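Local coordinates for aminotransferase (PDB 6L1O), which catalyses a pyridoxal-5'-phosphate-dependent amino-group transfer in the pathway by which Bacillus subtilis makes the dipeptide antibiotic bacilysin, at residues L313-E318 / T382-L387; D342-L345 / V351-P354; T11-E16 / G134-R139; F241-W246 / S281-G286; F304-C309 / M317-G322. All blocks are in the same frame, centred on the assembly; numbering follows the deposited sequence.

Contact 1 of 5, residues L313-E318 / T382-L387; sequences LGWKME and TRIQKL
Leu313 pushes its forked end against the backbone and side chains of Ile384 and Gln385, with no hydrogen bond between the two segments. Its CD2 methyl does most of the touching: it lies 3.4 Å from the backbone N of Gln385, and its distance to Gln385 CB is 3.9 Å. The other branch shares the work, since CD1 of Leu313 meets CG2 of Ile384, also at 3.9 Å. CG2 thus sits against both prongs of the leucine, and the two side chains cross at about a right angle. Further out, CD1 of Ile384 approaches the edge of the Trp315 ring near its plane, 4.4 Å from CZ3. This CD1 gets there because CG1 of Ile384 stands anti to its carbonyl carbon (chi1 -68°) and the chain then runs extended.

In the next shell, the Trp315 indole is held from several directions. CD1 of Leu313 lies in plane at its edge, CE of Met317 sits 3.3 Å above one face, Phe391 stacks on the ring, and NE1 donates to the carbonyl O of Glu329. NE2 of Gln385 is hydrogen-bonded to OE1 of Glu312, beside Leu313 in the sequence. Gly314, with its positive phi, takes the chain out of helix 289-313. The contact therefore joins the end of that helix to the C-terminal part of helix 374-385, with strand 325-329 touching Trp315 and helix 337-348 packing on Leu387.

Contact 2 of 5, residues D342-L345 / V351-P354; sequences DYLL and VVTP
Leu344 and Leu345, neighbours on helix 337-348, each meet one valine of the chain that returns from it, and both meetings are purely methyl on methyl. CD1 of Leu344 touches CG2 of Val352 at 4.1 Å, the two side chains running across one another at a slant. Leu345 behaves differently: it lies alongside Val351 and points the same way, with its CD1 likewise 4.1 Å from CG2 of that valine. The difference starts at the first torsion. Leu345 has CG anti to the backbone N (chi1 177°), which carries its end toward Val351 although its CB does not set out in that direction, whereas CG of Leu344 stands beside the N (chi1 -69°) on a CB that already faces the partner.

The motif is a helix followed after a short connection by a strand that packs back against it, part of the small domain of a fold-type I aminotransferase. Leu345 and Val351 have the nearest CA atoms across the two segments, 5.7 Å apart.

Backbone hydrogen bonds then tie the valine side into sheets: Val351 pairs with Ile35 in a short parallel pair of strands, and Thr353 with Arg367 in the antiparallel sheet. More apolar packing closes around the methyls, with Met27 of helix 16-28 against Leu345, Val24 of the same helix against Val351, and Phe380 of helix 374-385 against Val352.

Contact 3 of 5, residues T11-E16 / G134-R139; sequences TLPRQE and GITMAR
Thr136 turns its methyl toward Thr11 and Met137 sets its chain beside Leu12, and in both residues the first torsion decides what is offered. In Thr136, OG1 takes the position anti to the carbonyl carbon (chi1 -54°), where it bonds to Leu132 O one turn back in its own helix; CG2 is thereby left anti to the backbone N and projects to the carbonyl O of Thr11, 3.6 Å away. Met137 has its CG beside the backbone N (chi1 -65°), and a nearly extended chi2 then presents both CG and SD to Leu12; a bend at chi3 swings CE on from there.

CD2 of Leu12 meets the flank of that methionine, 3.7 Å from CG and 3.9 Å from SD, the side chains crossing at an angle. The CB of Leu12 starts away from the helix, yet the end of the side chain comes back to it. Pro13 and Thr136 reach toward each other, CD of Pro13 4.1 Å from CB of Thr136. No hydrogen bond spans the two segments; Thr11 OG1 is held within its own stretch of chain by Asp7 O.

Gln15 NE2 binds Glu130 OE2 at the start of helix 130-137. That helix ends in a Schellman motif, with Arg139 at positive phi and its N bonded to Thr136 O at 2.8 Å. Phe264 of the second subunit packs on both Leu12 and Met137. The N-terminal segment between helices 7-10 and 16-28 thus crosses the Schellman-capped end of helix 130-137 at the subunit interface, consistent with the dimer of a fold-type I aminotransferase.

Contact 4 of 5, residues F241-W246 / S281-G286; sequences FNMAGW and SAALSG
Phe241 lays its ring over Ala283, joining the loop that follows helix 237-240, with its cofactor-pocket residues Ser238 and Lys239, to helix 274-285 in the large domain of this fold-type I aminotransferase. From CB, which heads toward the helix, the side chain leads to CG, 4.0 Å from CB of Ala283. Around the ring the same methyl stays almost equally far from CD1 and CD2, because it sits over the middle of one face: CB of Ala283 is 3.7 Å from the ring centroid and only 1° off the normal, a CH-pi contact. On one side CE2 also meets CD2 of Leu284 at 4.1 Å, the two side chains crossing at about a right angle. On the other, CE1 lies 3.4 Å from the carbonyl O of Ala283, and CZ at the tip is close to that same oxygen.

Met243 adds its sulfur to the alanine, with SD 4.2 Å from CB of Ala283. Bent at chi3 (82°), it places CE 3.5 Å above a face of the Trp246 ring, toward the rim. The packing extends to Phe237, itself probably part of the pyridoxal-phosphate site, and to Ile50 of helix 48-57, while Phe273 of the second subunit stacks on Trp246. Within helix 274-285 itself, Ser281 O accepts from both OG and N of Ser285, which reach it from opposite faces of its carbonyl plane, the hydroxyl at 2.9 Å from OG to O.

Contact 5 of 5, residues F304-C309 / M317-G322; sequences FFTALC and MEKPKG
A Met-aromatic contact between Met317 and Phe305 lies at the heart of this packing, where the chain leaves helix 289-313 and doubles back along it. SD of Met317 is 3.7 Å from CE2 of Phe305 and 4.9 Å from the ring centroid; at 66° off the ring normal, the sulfur approaches obliquely. Beyond it, CE of Met317 passes to Cys309, 3.6 Å from SG. That thiol in turn sits 3.5 Å above one face of the Phe305 ring, toward its rim, so the methyl and sulfur of the methionine and the SG of the cysteine are grouped round one aromatic side chain. An extended chain beyond CG lets Met317 span from Thr306, whose CG2 lies 4.1 Å from CB of Met317, across to this group.

Thr306 presents its other branch to Lys319. With chi1 at 54°, OG1 occupies the position between backbone N and carbonyl carbon, bonds to Ile302 O, and lies 3.3 Å from CE of Lys319. The lysine, stretched out over the helix surface, forms a salt bridge through NZ with Asp303, on the same helix.

A water bridges the two backbones: it donates to Thr306 O at 2.9 Å and accepts from Met317 N in a weak bond. Val326 and Ala328 pack on Met317 from strand 325-329. The arrangement is a helix with its returning connection folded against it on the way into the antiparallel sheet, in the small domain expected of this aminotransferase family.

Along the chain contact 3 opens first, contact 4 follows, and contacts 5, 1 and 2 crowd into the C-terminal part, with both segments of contact 2 falling between those of contact 1. Contacts 1 and 5 share Met317 and Glu318, and their centres are 12 Å apart; the centres of contacts 1 and 2 are about 13 Å apart, and they touch where Leu387 and Ile384 meet Leu344. These three join helices 289-313, 337-348 and 374-385 and strand 325-329 within what is probably the small domain. Contact 4 lies near the cofactor, the Met243 side chain about 8 Å from it, and contact 3 farther off. Small-domain packing is thus separate from contacts 3 and 4, which both touch the second subunit.

Contact 1 of 5, residues L313-E318 / T382-L387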
# COMPACT_ATOMS: atom_id res chain seq x y z
N LEU B 313 44.39 0.50 -0.27
CA LEU B 313 44.13 1.33 0.93
C LEU B 313 44.71 0.73 2.17
O LEU B 313 44.81 1.43 3.19
CB LEU B 313 42.63 1.53 1.13
CG LEU B 313 41.85 2.10 -0.03
CD1 LEU B 313 40.35 2.07 0.27
CD2 LEU B 313 42.31 3.50 -0.36
N GLY B 314 45.05 -0.57 2.13
CA GLY B 314 45.34 -1.28 3.37
C GLY B 314 44.11 -1.49 4.26
O GLY B 314 44.22 -1.68 5.46
N TRP B 315 42.92 -1.47 3.63
CA TRP B 315 41.63 -1.64 4.35
C TRP B 315 41.13 -3.08 4.25
O TRP B 315 40.55 -3.47 3.24
CB TRP B 315 40.58 -0.67 3.78
CG TRP B 315 39.35 -0.46 4.64
CD1 TRP B 315 39.11 -1.00 5.88
CD2 TRP B 315 38.26 0.39 4.35
NE1 TRP B 315 37.91 -0.54 6.37
CE2 TRP B 315 37.37 0.32 5.45
CE3 TRP B 315 37.93 1.21 3.26
CZ2 TRP B 315 36.19 1.02 5.48
CZ3 TRP B 315 36.71 1.91 3.30
CH2 TRP B 315 35.87 1.80 4.41
N LYS B 316 41.38 -3.88 5.28
CA LYS B 316 41.04 -5.28 5.24
C LYS B 316 39.55 -5.42 5.65
O LYS B 316 39.13 -4.84 6.64
CB LYS B 316 41.96 -6.12 6.18
N MET B 317 38.79 -6.16 4.87
CA MET B 317 37.33 -6.35 5.09
C MET B 317 37.05 -7.83 5.03
O MET B 317 37.58 -8.53 4.19
CB MET B 317 36.50 -5.65 4.00
CG MET B 317 36.69 -4.16 3.90
SD MET B 317 36.02 -3.48 2.34
CE MET B 317 36.32 -1.75 2.55
N GLU B 318 36.20 -8.30 5.92
CA GLU B 318 35.70 -9.66 5.86
C GLU B 318 34.76 -9.76 4.67
O GLU B 318 34.02 -8.84 4.42
CB GLU B 318 34.93 -10.02 7.14
CG GLU B 318 35.00 -11.49 7.51
CD GLU B 318 36.35 -11.83 8.12
OE1 GLU B 318 36.69 -11.24 9.16
OE2 GLU B 318 37.07 -12.67 7.55
N THR B 382 39.97 4.70 -5.65
CA THR B 382 40.88 5.74 -6.14
C THR B 382 40.77 7.06 -5.38
O THR B 382 41.78 7.69 -5.03
CB THR B 382 40.67 6.03 -7.63
OG1 THR B 382 41.04 4.86 -8.35
CG2 THR B 382 41.54 7.23 -8.13
N ARG B 383 39.55 7.45 -5.08
CA ARG B 383 39.30 8.70 -4.37
C ARG B 383 39.73 8.64 -2.91
O ARG B 383 40.30 9.59 -2.39
CB ARG B 383 37.85 9.12 -4.48
CG ARG B 383 37.41 9.45 -5.89
CD ARG B 383 35.97 9.82 -5.87
NE ARG B 383 35.45 10.13 -7.18
CZ ARG B 383 34.27 10.69 -7.38
NH1 ARG B 383 33.48 10.98 -6.33
NH2 ARG B 383 33.87 10.90 -8.62
N ILE B 384 39.47 7.50 -2.27
CA ILE B 384 39.78 7.34 -0.88
C ILE B 384 41.29 7.24 -0.66
O ILE B 384 41.81 7.66 0.38
CB ILE B 384 39.04 6.12 -0.29
CG1 ILE B 384 37.54 6.40 -0.25
CG2 ILE B 384 39.55 5.76 1.10
CD1 ILE B 384 36.72 5.28 0.44
N GLN B 385 41.98 6.65 -1.63
CA GLN B 385 43.42 6.56 -1.57
C GLN B 385 44.11 7.91 -1.32
O GLN B 385 45.06 7.98 -0.57
CB GLN B 385 43.98 5.95 -2.83
CG GLN B 385 45.35 5.37 -2.63
CD GLN B 385 45.85 4.74 -3.91
OE1 GLN B 385 45.76 5.35 -4.98
NE2 GLN B 385 46.32 3.50 -3.83
N LYS B 386 43.59 8.97 -1.94
CA LYS B 386 44.15 10.30 -1.79
C LYS B 386 44.08 10.79 -0.35
O LYS B 386 44.88 11.64 0.04
CB LYS B 386 43.45 11.28 -2.74
CG LYS B 386 43.72 10.97 -4.21
CD LYS B 386 42.98 11.90 -5.16
CE LYS B 386 41.48 11.64 -5.11
NZ LYS B 386 40.72 12.36 -6.16
N LEU B 387 43.14 10.27 0.45
CA LEU B 387 42.94 10.72 1.83
C LEU B 387 44.03 10.28 2.78
O LEU B 387 44.23 10.87 3.83
CB LEU B 387 41.59 10.24 2.36
CG LEU B 387 40.35 10.66 1.58
CD1 LEU B 387 39.09 10.31 2.36
CD2 LEU B 387 40.39 12.13 1.31

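Contact 2 of 5, residues D342-L345 / V351-P354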
# COMPACT_ATOMS: atom_id res chain seq x y z
N ASP B 342 30.86 10.84 7.24
CA ASP B 342 30.89 12.29 6.91
C ASP B 342 32.25 12.75 6.33
O ASP B 342 32.28 13.54 5.37
CB ASP B 342 30.54 13.13 8.14
CG ASP B 342 29.02 13.22 8.40
OD1 ASP B 342 28.21 12.97 7.49
OD2 ASP B 342 28.62 13.56 9.54
N TYR B 343 33.34 12.24 6.88
CA TYR B 343 34.69 12.54 6.40
C TYR B 343 34.91 12.03 4.96
O TYR B 343 35.53 12.74 4.13
CB TYR B 343 35.73 11.96 7.33
CG TYR B 343 37.15 12.39 6.99
CD1 TYR B 343 37.74 13.51 7.64
CD2 TYR B 343 37.92 11.68 6.06
CE1 TYR B 343 39.05 13.91 7.33
CE2 TYR B 343 39.22 12.09 5.75
CZ TYR B 343 39.77 13.19 6.38
OH TYR B 343 41.07 13.56 6.04
N LEU B 344 34.36 10.85 4.65
CA LEU B 344 34.51 10.28 3.30
C LEU B 344 33.66 11.01 2.31
O LEU B 344 34.06 11.16 1.16
CB LEU B 344 34.15 8.79 3.26
CG LEU B 344 35.02 7.79 3.94
CD1 LEU B 344 34.48 6.39 3.66
CD2 LEU B 344 36.49 7.91 3.60
N LEU B 345 32.45 11.46 2.74
CA LEU B 345 31.61 12.25 1.91
C LEU B 345 32.23 13.63 1.60
O LEU B 345 32.27 14.05 0.47
CB LEU B 345 30.22 12.42 2.54
CG LEU B 345 29.22 13.30 1.78
CD1 LEU B 345 29.07 12.87 0.32
CD2 LEU B 345 27.88 13.31 2.50
N VAL B 351 29.72 7.97 -0.80
CA VAL B 351 28.73 7.62 0.22
C VAL B 351 28.85 6.20 0.64
O VAL B 351 28.77 5.28 -0.20
CB VAL B 351 27.30 7.89 -0.27
CG1 VAL B 351 26.26 7.46 0.81
CG2 VAL B 351 27.15 9.34 -0.63
N VAL B 352 29.09 6.00 1.92
CA VAL B 352 28.87 4.70 2.61
C VAL B 352 27.79 4.89 3.71
O VAL B 352 27.54 6.02 4.12
CB VAL B 352 30.14 4.11 3.21
CG1 VAL B 352 31.17 3.88 2.12
CG2 VAL B 352 30.71 5.02 4.29
N THR B 353 27.16 3.82 4.16
CA THR B 353 26.14 3.96 5.18
C THR B 353 26.79 3.82 6.55
O THR B 353 27.40 2.80 6.82
CB THR B 353 25.05 2.89 5.06
OG1 THR B 353 24.70 2.69 3.71
CG2 THR B 353 23.79 3.32 5.87
N PRO B 354 26.61 4.82 7.42
CA PRO B 354 27.22 4.66 8.74
C PRO B 354 26.51 3.60 9.52
O PRO B 354 25.29 3.51 9.48
CB PRO B 354 27.07 6.08 9.38
CG PRO B 354 25.96 6.72 8.64
CD PRO B 354 25.87 6.09 7.28

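Contact 3 of 5, residues T11-E16 / G134-R139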
# COMPACT_ATOMS: atom_id res chain seq x y z
N THR B 11 5.04 11.21 16.37
CA THR B 11 6.01 10.29 16.97
C THR B 11 6.79 9.47 15.94
O THR B 11 7.57 8.65 16.32
CB THR B 11 5.32 9.28 17.92
OG1 THR B 11 4.42 8.45 17.19
CG2 THR B 11 4.55 9.97 19.05
N LEU B 12 6.55 9.66 14.63
CA LEU B 12 7.25 8.89 13.62
C LEU B 12 8.77 9.01 13.85
O LEU B 12 9.26 10.11 14.09
CB LEU B 12 6.90 9.39 12.21
CG LEU B 12 5.54 8.96 11.63
CD1 LEU B 12 5.29 9.62 10.27
CD2 LEU B 12 5.41 7.47 11.51
N PRO B 13 9.50 7.88 13.77
CA PRO B 13 10.95 7.96 13.93
C PRO B 13 11.61 8.71 12.77
O PRO B 13 11.14 8.63 11.61
CB PRO B 13 11.40 6.50 13.98
CG PRO B 13 10.27 5.70 13.35
CD PRO B 13 9.03 6.49 13.58
N ARG B 14 12.66 9.45 13.10
CA ARG B 14 13.41 10.19 12.12
C ARG B 14 14.11 9.21 11.17
O ARG B 14 14.77 8.25 11.63
CB ARG B 14 14.45 11.08 12.86
N GLN B 15 13.97 9.43 9.86
CA GLN B 15 14.73 8.67 8.87
C GLN B 15 16.14 9.27 8.72
O GLN B 15 16.36 10.16 7.91
CB GLN B 15 13.98 8.65 7.54
CG GLN B 15 12.69 7.85 7.66
CD GLN B 15 11.95 7.77 6.36
OE1 GLN B 15 11.70 8.80 5.73
NE2 GLN B 15 11.59 6.55 5.94
N GLU B 16 17.05 8.81 9.56
CA GLU B 16 18.35 9.48 9.73
C GLU B 16 19.19 9.48 8.42
O GLU B 16 19.84 10.47 8.13
CB GLU B 16 19.13 8.87 10.90
N GLY B 134 7.15 0.37 11.94
CA GLY B 134 5.99 -0.42 12.26
C GLY B 134 5.77 -0.52 13.77
O GLY B 134 4.67 -0.41 14.26
N ILE B 135 6.84 -0.69 14.51
CA ILE B 135 6.75 -0.91 15.92
C ILE B 135 6.27 0.37 16.60
O ILE B 135 5.39 0.32 17.51
CB ILE B 135 8.09 -1.35 16.48
CG1 ILE B 135 8.39 -2.77 15.99
CG2 ILE B 135 8.08 -1.31 18.02
CD1 ILE B 135 9.80 -3.23 16.27
N THR B 136 6.83 1.51 16.18
CA THR B 136 6.48 2.79 16.77
C THR B 136 5.03 3.16 16.40
O THR B 136 4.29 3.62 17.23
CB THR B 136 7.43 3.89 16.34
OG1 THR B 136 8.79 3.48 16.62
CG2 THR B 136 7.15 5.17 17.10
N MET B 137 4.65 2.92 15.16
CA MET B 137 3.29 3.16 14.72
C MET B 137 2.26 2.24 15.32
O MET B 137 1.08 2.59 15.32
CB MET B 137 3.20 3.07 13.19
CG MET B 137 4.00 4.19 12.54
SD MET B 137 4.32 3.81 10.79
CE MET B 137 2.79 4.38 10.08
N ALA B 138 2.68 1.09 15.83
CA ALA B 138 1.83 0.22 16.63
C ALA B 138 1.80 0.68 18.12
O ALA B 138 1.12 0.07 18.93
CB ALA B 138 2.32 -1.22 16.57
N ARG B 139 2.57 1.73 18.43
CA ARG B 139 2.71 2.26 19.79
C ARG B 139 3.31 1.24 20.75
O ARG B 139 3.02 1.24 21.94
CB ARG B 139 1.35 2.77 20.30
CG ARG B 139 0.62 3.69 19.32
CD ARG B 139 -0.79 4.01 19.79
NE ARG B 139 -1.10 5.46 19.63
CZ ARG B 139 -1.77 6.00 18.60
NH1 ARG B 139 -2.26 5.23 17.63
NH2 ARG B 139 -1.97 7.31 18.55

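Contact 4 of 5, residues F241-W246 / S281-G286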
# COMPACT_ATOMS: atom_id res chain seq x y z
N PHE B 241 15.07 -10.31 -7.83
CA PHE B 241 14.75 -10.17 -9.25
C PHE B 241 15.02 -8.83 -9.83
O PHE B 241 14.57 -8.51 -10.95
CB PHE B 241 13.27 -10.54 -9.45
CG PHE B 241 12.94 -11.95 -9.10
CD1 PHE B 241 13.40 -13.00 -9.86
CD2 PHE B 241 12.15 -12.24 -7.97
CE1 PHE B 241 13.11 -14.32 -9.52
CE2 PHE B 241 11.80 -13.53 -7.67
CZ PHE B 241 12.30 -14.57 -8.45
N ASN B 242 15.78 -7.98 -9.10
CA ASN B 242 15.95 -6.58 -9.51
C ASN B 242 14.58 -5.94 -9.79
O ASN B 242 14.32 -5.32 -10.87
CB ASN B 242 16.83 -6.50 -10.77
CG ASN B 242 18.21 -7.02 -10.60
OD1 ASN B 242 18.76 -6.99 -9.52
ND2 ASN B 242 18.80 -7.52 -11.69
N MET B 243 13.65 -6.12 -8.85
CA MET B 243 12.29 -5.57 -8.98
C MET B 243 11.96 -4.57 -7.88
O MET B 243 10.76 -4.40 -7.51
CB MET B 243 11.28 -6.72 -9.01
CG MET B 243 11.30 -7.50 -10.30
SD MET B 243 10.29 -8.98 -10.30
CE MET B 243 8.71 -8.19 -10.66
N ALA B 244 12.97 -3.85 -7.38
CA ALA B 244 12.78 -2.94 -6.26
C ALA B 244 11.71 -1.92 -6.51
O ALA B 244 10.92 -1.61 -5.59
CB ALA B 244 14.11 -2.30 -5.85
N GLY B 245 11.63 -1.42 -7.75
CA GLY B 245 10.70 -0.40 -8.12
C GLY B 245 9.27 -0.91 -8.32
O GLY B 245 8.33 -0.14 -8.29
N TRP B 246 9.14 -2.21 -8.53
CA TRP B 246 7.84 -2.85 -8.79
C TRP B 246 6.93 -2.97 -7.57
O TRP B 246 5.69 -3.01 -7.72
CB TRP B 246 8.02 -4.19 -9.38
CG TRP B 246 8.75 -4.23 -10.70
CD1 TRP B 246 10.03 -3.78 -10.98
CD2 TRP B 246 8.27 -4.82 -11.91
NE1 TRP B 246 10.35 -4.07 -12.30
CE2 TRP B 246 9.28 -4.68 -12.89
CE3 TRP B 246 7.07 -5.44 -12.27
CZ2 TRP B 246 9.12 -5.14 -14.19
CZ3 TRP B 246 6.93 -5.95 -13.58
CH2 TRP B 246 7.93 -5.77 -14.52
N SER B 281 4.52 -13.88 -11.07
CA SER B 281 4.41 -15.28 -11.28
C SER B 281 5.45 -15.77 -12.32
O SER B 281 5.99 -16.85 -12.16
CB SER B 281 2.98 -15.62 -11.73
OG SER B 281 2.99 -16.94 -12.14
N ALA B 282 5.76 -14.93 -13.31
CA ALA B 282 6.76 -15.27 -14.32
C ALA B 282 8.14 -15.19 -13.66
O ALA B 282 8.99 -15.96 -13.99
CB ALA B 282 6.67 -14.35 -15.52
N ALA B 283 8.32 -14.30 -12.67
CA ALA B 283 9.57 -14.26 -11.91
C ALA B 283 9.83 -15.54 -11.16
O ALA B 283 10.89 -16.15 -11.26
CB ALA B 283 9.64 -13.04 -11.01
N LEU B 284 8.81 -16.01 -10.46
CA LEU B 284 8.94 -17.15 -9.62
C LEU B 284 9.09 -18.43 -10.44
O LEU B 284 9.77 -19.36 -10.03
CB LEU B 284 7.71 -17.29 -8.72
CG LEU B 284 7.45 -16.16 -7.73
CD1 LEU B 284 6.14 -16.40 -6.97
CD2 LEU B 284 8.66 -15.98 -6.82
N SER B 285 8.37 -18.52 -11.54
CA SER B 285 8.37 -19.73 -12.33
C SER B 285 9.53 -19.73 -13.32
O SER B 285 9.80 -20.73 -14.00
CB SER B 285 7.05 -19.90 -13.08
OG SER B 285 6.85 -18.86 -14.04
N GLY B 286 10.24 -18.63 -13.41
CA GLY B 286 11.34 -18.54 -14.35
C GLY B 286 12.60 -19.33 -14.02
O GLY B 286 12.72 -19.96 -12.99

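Contact 5 of 5, residues F304-C309 / M317-G322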
# COMPACT_ATOMS: atom_id res chain seq x y z
N PHE B 304 36.45 -8.51 -6.22
CA PHE B 304 37.15 -7.36 -6.81
C PHE B 304 37.38 -6.20 -5.83
O PHE B 304 38.52 -5.68 -5.71
CB PHE B 304 36.38 -6.84 -8.00
CG PHE B 304 36.94 -5.58 -8.61
CD1 PHE B 304 38.09 -5.63 -9.41
CD2 PHE B 304 36.34 -4.35 -8.38
CE1 PHE B 304 38.59 -4.46 -10.00
CE2 PHE B 304 36.84 -3.19 -8.93
CZ PHE B 304 37.97 -3.26 -9.75
N PHE B 305 36.30 -5.76 -5.20
CA PHE B 305 36.30 -4.64 -4.30
C PHE B 305 37.12 -4.87 -3.04
O PHE B 305 37.89 -4.00 -2.61
CB PHE B 305 34.85 -4.32 -3.86
CG PHE B 305 34.74 -3.11 -2.95
CD1 PHE B 305 34.83 -1.81 -3.48
CD2 PHE B 305 34.54 -3.28 -1.60
CE1 PHE B 305 34.73 -0.70 -2.64
CE2 PHE B 305 34.46 -2.18 -0.76
CZ PHE B 305 34.53 -0.91 -1.27
N THR B 306 36.92 -5.98 -2.38
CA THR B 306 37.65 -6.22 -1.12
C THR B 306 39.18 -6.41 -1.40
O THR B 306 40.07 -5.98 -0.62
CB THR B 306 37.09 -7.40 -0.32
OG1 THR B 306 37.04 -8.56 -1.13
CG2 THR B 306 35.66 -7.08 0.22
N ALA B 307 39.50 -7.02 -2.53
CA ALA B 307 40.92 -7.19 -2.90
C ALA B 307 41.55 -5.85 -3.19
O ALA B 307 42.70 -5.60 -2.83
CB ALA B 307 41.05 -8.14 -4.08
N LEU B 308 40.79 -4.94 -3.80
CA LEU B 308 41.27 -3.65 -4.21
C LEU B 308 41.44 -2.71 -2.99
O LEU B 308 42.46 -1.97 -2.88
CB LEU B 308 40.34 -3.00 -5.19
CG LEU B 308 40.82 -1.83 -5.98
CD1 LEU B 308 41.99 -2.26 -6.89
CD2 LEU B 308 39.66 -1.25 -6.82
N CYS B 309 40.47 -2.75 -2.07
CA CYS B 309 40.57 -2.03 -0.80
C CYS B 309 41.82 -2.45 -0.02
O CYS B 309 42.53 -1.59 0.48
CB CYS B 309 39.32 -2.20 0.05
SG CYS B 309 37.94 -1.22 -0.60
N MET B 317 38.79 -6.16 4.87
CA MET B 317 37.33 -6.35 5.09
C MET B 317 37.05 -7.83 5.03
O MET B 317 37.58 -8.53 4.19
CB MET B 317 36.50 -5.65 4.00
CG MET B 317 36.69 -4.16 3.90
SD MET B 317 36.02 -3.48 2.34
CE MET B 317 36.32 -1.75 2.55
N GLU B 318 36.20 -8.30 5.92
CA GLU B 318 35.70 -9.66 5.86
C GLU B 318 34.76 -9.76 4.67
O GLU B 318 34.02 -8.84 4.42
CB GLU B 318 34.93 -10.02 7.14
CG GLU B 318 35.00 -11.49 7.51
CD GLU B 318 36.35 -11.83 8.12
OE1 GLU B 318 36.69 -11.24 9.16
OE2 GLU B 318 37.07 -12.67 7.55
N LYS B 319 34.85 -10.84 3.91
CA LYS B 319 33.91 -11.07 2.82
C LYS B 319 32.58 -11.54 3.43
O LYS B 319 32.56 -12.45 4.26
CB LYS B 319 34.44 -12.06 1.81
CG LYS B 319 35.62 -11.52 0.98
CD LYS B 319 35.87 -12.39 -0.23
CE LYS B 319 37.12 -11.89 -0.94
NZ LYS B 319 37.49 -12.79 -2.05
N PRO B 320 31.46 -10.92 3.03
CA PRO B 320 30.16 -11.36 3.55
C PRO B 320 29.82 -12.78 3.19
O PRO B 320 30.17 -13.24 2.10
CB PRO B 320 29.18 -10.38 2.86
CG PRO B 320 29.92 -9.92 1.64
CD PRO B 320 31.30 -9.78 2.11
N LYS B 321 29.08 -13.46 4.06
CA LYS B 321 28.55 -14.77 3.71
C LYS B 321 27.32 -14.70 2.81
O LYS B 321 27.03 -15.63 2.03
CB LYS B 321 28.21 -15.58 4.96
CG LYS B 321 29.43 -16.13 5.69
CD LYS B 321 30.31 -16.93 4.75
CE LYS B 321 31.47 -17.58 5.50
NZ LYS B 321 32.44 -16.54 5.90
N GLY B 322 26.62 -13.59 2.87
CA GLY B 322 25.40 -13.41 2.05
C GLY B 322 25.11 -11.94 1.90
O GLY B 322 25.80 -11.12 2.49
O HOH W 1 39.39 -5.89 2.16